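Local coordinates for aluminum resistance protein (Clostridium novyi, PDB 3I16), which is probably a pyridoxal-phosphate-dependent carbon-sulfur lyase of the methionine gamma-lyase family, thought to be involved in aluminum resistance, at residues Q183-Y188 with R330-Q335. Sequence-based numbering, arbitrary orientation.
Sequences QRSTGY and RSDIIQ. With PLP (pyridoxal-5'-phosphate), chain J.
Arg184 reaches Ser331 with a side chain held almost straight, CG lying anti to the backbone N (chi1 -177°). From CB the chain runs extended; CG is the first atom to come near Ser331, and Arg184 CD passes 3.8 Å from Ser331 O. Arg184 NE makes the main bond, giving its hydrogen to Ser331 OG at 2.8 Å (N-H...O 152°), with the oxygen close to the guanidinium plane. Arg184 NH2 adds a weak, more bent bond to Ser331 OG at 3.1 Å, while NH1 turns to a salt bridge with Glu229 and a hydrogen bond to Asn219. Arginine suits the place because its length spans the gap and its nitrogens serve several partners. Serine suits the other end: its small hydroxyl accepts from Arg184 and is also bonded to the carbonyl of Leu194.

Next along, Ser185 OG donates to Asp332 OD2 at 2.8 Å, meeting it from above the carboxylate plane. Asp332 OD1 takes the backbone N of Ile334 at 2.9 Å, an Asx turn that should help fix the carboxylate's rotation; aspartate thus has one oxygen for each donor. Serine is short enough to make its bond while Ser185 CB lies 3.8 Å from PLP C2A, the cofactor's methyl carbon. The contact ties the loop after strand 177-183 to the loop leading into strand 335-338, linking the two sheet-bearing regions of a PLP-dependent aminotransferase-like fold beside its cofactor pocket.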
ATOM      1  N   GLN B 183       1.062 -18.471 -30.862  1.00 13.60           N
ATOM      2  CA  GLN B 183       1.875 -18.429 -29.652  1.00 14.67           C
ATOM      3  C   GLN B 183       3.305 -18.084 -30.023  1.00 15.50           C
ATOM      4  O   GLN B 183       3.925 -18.807 -30.779  1.00 15.94           O
ATOM      5  CB  GLN B 183       1.828 -19.777 -28.967  1.00 13.63           C
ATOM      6  CG  GLN B 183       2.474 -19.790 -27.594  1.00 14.57           C
ATOM      7  CD  GLN B 183       2.224 -21.106 -26.907  1.00 20.03           C
ATOM      8  OE1 GLN B 183       1.068 -21.464 -26.610  1.00 15.27           O
ATOM      9  NE2 GLN B 183       3.302 -21.854 -26.662  1.00 11.54           N
ATOM     10  N   ARG B 184       3.824 -16.980 -29.488  1.00 15.35           N
ATOM     11  CA  ARG B 184       5.183 -16.551 -29.803  1.00 15.97           C
ATOM     12  C   ARG B 184       6.242 -17.446 -29.151  1.00 18.47           C
ATOM     13  O   ARG B 184       7.136 -17.973 -29.836  1.00 18.03           O
ATOM     14  CB  ARG B 184       5.375 -15.102 -29.373  1.00 15.18           C
ATOM     15  CG  ARG B 184       6.721 -14.544 -29.707  1.00 13.17           C
ATOM     16  CD  ARG B 184       6.781 -13.096 -29.435  1.00 15.64           C
ATOM     17  NE  ARG B 184       8.080 -12.525 -29.791  1.00 11.57           N
ATOM     18  CZ  ARG B 184       8.362 -11.229 -29.706  1.00 16.09           C
ATOM     19  NH1 ARG B 184       7.439 -10.360 -29.310  1.00 17.13           N
ATOM     20  NH2 ARG B 184       9.564 -10.795 -30.022  1.00 17.62           N
ATOM     21  N   SER B 185       6.131 -17.616 -27.836  1.00 19.03           N
ATOM     22  CA  SER B 185       7.071 -18.426 -27.052  1.00 20.79           C
ATOM     23  C   SER B 185       6.757 -19.909 -27.218  1.00 23.79           C
ATOM     24  O   SER B 185       5.621 -20.281 -27.498  1.00 22.51           O
ATOM     25  CB  SER B 185       6.983 -18.024 -25.574  1.00 21.54           C
ATOM     26  OG  SER B 185       7.886 -18.758 -24.777  1.00 23.41           O
ATOM     27  N   THR B 186       7.749 -20.769 -27.017  1.00 25.96           N
ATOM     28  CA  THR B 186       7.534 -22.198 -27.223  1.00 27.32           C
ATOM     29  C   THR B 186       6.839 -22.934 -26.095  1.00 25.98           C
ATOM     30  O   THR B 186       6.332 -24.031 -26.316  1.00 25.24           O
ATOM     31  CB  THR B 186       8.864 -22.927 -27.475  1.00 30.46           C
ATOM     32  OG1 THR B 186       9.672 -22.846 -26.296  1.00 36.89           O
ATOM     33  CG2 THR B 186       9.601 -22.289 -28.652  1.00 31.90           C
ATOM     34  N   GLY B 187       6.816 -22.382 -24.886  1.00 26.53           N
ATOM     35  CA  GLY B 187       6.223 -23.115 -23.763  1.00 27.71           C
ATOM     36  C   GLY B 187       7.103 -24.314 -23.429  1.00 28.49           C
ATOM     37  O   GLY B 187       8.335 -24.242 -23.576  1.00 29.01           O
ATOM     38  N   TYR B 188       6.500 -25.422 -23.010  1.00 27.88           N
ATOM     39  CA  TYR B 188       7.276 -26.621 -22.724  1.00 27.96           C
ATOM     40  C   TYR B 188       7.466 -27.480 -23.972  1.00 29.77           C
ATOM     41  O   TYR B 188       6.943 -28.597 -24.059  1.00 32.77           O
ATOM     42  CB  TYR B 188       6.669 -27.459 -21.586  1.00 29.51           C
ATOM     43  CG  TYR B 188       6.657 -26.805 -20.209  1.00 31.42           C
ATOM     44  CD1 TYR B 188       7.729 -26.035 -19.765  1.00 30.99           C
ATOM     45  CD2 TYR B 188       5.607 -27.033 -19.320  1.00 38.33           C
ATOM     46  CE1 TYR B 188       7.738 -25.467 -18.516  1.00 26.60           C
ATOM     47  CE2 TYR B 188       5.605 -26.462 -18.046  1.00 38.30           C
ATOM     48  CZ  TYR B 188       6.676 -25.675 -17.658  1.00 35.78           C
ATOM     49  OH  TYR B 188       6.699 -25.104 -16.413  1.00 32.20           O
ATOM     50  N   ARG B 330      16.744 -14.895 -31.172  1.00 15.94           N
ATOM     51  CA  ARG B 330      15.751 -15.221 -30.158  1.00 17.36           C
ATOM     52  C   ARG B 330      14.527 -14.337 -30.174  1.00 16.67           C
ATOM     53  O   ARG B 330      14.635 -13.150 -30.444  1.00 18.50           O
ATOM     54  CB  ARG B 330      16.415 -15.143 -28.792  1.00 14.41           C
ATOM     55  CG  ARG B 330      17.464 -16.225 -28.642  1.00 16.36           C
ATOM     56  CD  ARG B 330      18.403 -15.979 -27.500  1.00 16.35           C
ATOM     57  NE  ARG B 330      19.403 -17.051 -27.422  1.00 13.65           N
ATOM     58  CZ  ARG B 330      19.418 -18.076 -26.566  1.00 11.42           C
ATOM     59  NH1 ARG B 330      18.501 -18.225 -25.621  1.00  9.96           N
ATOM     60  NH2 ARG B 330      20.402 -18.976 -26.645  1.00 13.81           N
ATOM     61  N   SER B 331      13.368 -14.931 -29.905  1.00 16.59           N
ATOM     62  CA  SER B 331      12.105 -14.181 -29.837  1.00 18.37           C
ATOM     63  C   SER B 331      11.477 -14.272 -28.452  1.00 18.58           C
ATOM     64  O   SER B 331      10.347 -13.819 -28.249  1.00 22.46           O
ATOM     65  CB  SER B 331      11.129 -14.650 -30.912  1.00 20.94           C
ATOM     66  OG  SER B 331      10.238 -13.591 -31.285  1.00 12.96           O
ATOM     67  N   ASP B 332      12.217 -14.835 -27.496  1.00 16.97           N
ATOM     68  CA  ASP B 332      11.799 -14.875 -26.087  1.00 17.07           C
ATOM     69  C   ASP B 332      13.039 -15.046 -25.193  1.00 16.64           C
ATOM     70  O   ASP B 332      14.158 -15.238 -25.688  1.00 16.42           O
ATOM     71  CB  ASP B 332      10.704 -15.930 -25.826  1.00 16.25           C
ATOM     72  CG  ASP B 332      11.219 -17.367 -25.847  1.00 17.38           C
ATOM     73  OD1 ASP B 332      12.431 -17.605 -25.663  1.00 21.02           O
ATOM     74  OD2 ASP B 332      10.394 -18.286 -26.026  1.00 17.88           O
ATOM     75  N   ILE B 333      12.849 -14.997 -23.883  1.00 18.92           N
ATOM     76  CA  ILE B 333      13.973 -15.093 -22.950  1.00 16.83           C
ATOM     77  C   ILE B 333      14.263 -16.499 -22.436  1.00 15.82           C
ATOM     78  O   ILE B 333      15.100 -16.672 -21.556  1.00 15.57           O
ATOM     79  CB  ILE B 333      13.791 -14.132 -21.725  1.00 16.66           C
ATOM     80  CG1 ILE B 333      12.574 -14.511 -20.865  1.00 17.97           C
ATOM     81  CG2 ILE B 333      13.702 -12.680 -22.201  1.00 18.30           C
ATOM     82  CD1 ILE B 333      12.577 -13.863 -19.474  1.00 14.98           C
ATOM     83  N   ILE B 334      13.590 -17.506 -22.972  1.00 13.22           N
ATOM     84  CA  ILE B 334      13.699 -18.839 -22.395  1.00 14.45           C
ATOM     85  C   ILE B 334      14.858 -19.636 -22.989  1.00 12.55           C
ATOM     86  O   ILE B 334      15.105 -19.528 -24.185  1.00 11.96           O
ATOM     87  CB  ILE B 334      12.378 -19.628 -22.558  1.00 15.14           C
ATOM     88  CG1 ILE B 334      11.233 -18.882 -21.876  1.00 18.54           C
ATOM     89  CG2 ILE B 334      12.505 -21.022 -21.941  1.00 12.64           C
ATOM     90  CD1 ILE B 334       9.893 -19.586 -21.993  1.00 23.29           C
ATOM     91  N   GLN B 335      15.586 -20.369 -22.137  1.00 10.23           N
ATOM     92  CA  GLN B 335      16.641 -21.267 -22.569  1.00 11.68           C
ATOM     93  C   GLN B 335      16.299 -22.668 -22.111  1.00 13.23           C
ATOM     94  O   GLN B 335      16.083 -22.863 -20.914  1.00 15.51           O
ATOM     95  CB  GLN B 335      17.997 -20.875 -21.972  1.00 12.36           C
ATOM     96  CG  GLN B 335      19.109 -21.789 -22.426  1.00  8.17           C
ATOM     97  CD  GLN B 335      19.243 -21.789 -23.938  1.00  9.85           C
ATOM     98  OE1 GLN B 335      19.236 -20.726 -24.557  1.00  9.50           O
ATOM     99  NE2 GLN B 335      19.385 -22.979 -24.538  1.00  7.05           N
TER
HETATM  100  N1  PLP J 427       1.672 -18.368 -22.804  1.00 41.48           N
HETATM  101  C2  PLP J 427       2.994 -18.700 -22.798  1.00 35.39           C
HETATM  102  C2A PLP J 427       3.648 -19.179 -24.057  1.00 28.52           C
HETATM  103  C3  PLP J 427       3.708 -18.572 -21.607  1.00 46.45           C
HETATM  104  O3  PLP J 427       5.042 -18.894 -21.603  1.00 43.80           O
HETATM  105  C4  PLP J 427       3.076 -18.125 -20.438  1.00 43.36           C
HETATM  106  C5  PLP J 427       1.724 -17.796 -20.460  1.00 45.40           C
HETATM  107  C6  PLP J 427       1.047 -17.912 -21.657  1.00 41.15           C
HETATM  108  C5A PLP J 427       0.966 -17.272 -19.255  1.00 40.46           C
HETATM  109  O4P PLP J 427       1.256 -17.982 -18.097  1.00 37.38           O
HETATM  110  P   PLP J 427       0.801 -17.551 -16.586  1.00 33.78           P
HETATM  111  O1P PLP J 427       1.115 -16.109 -16.217  1.00 29.35           O
HETATM  112  O2P PLP J 427       1.667 -18.440 -15.727  1.00 33.20           O
HETATM  113  O3P PLP J 427      -0.693 -17.798 -16.438  1.00 22.69           O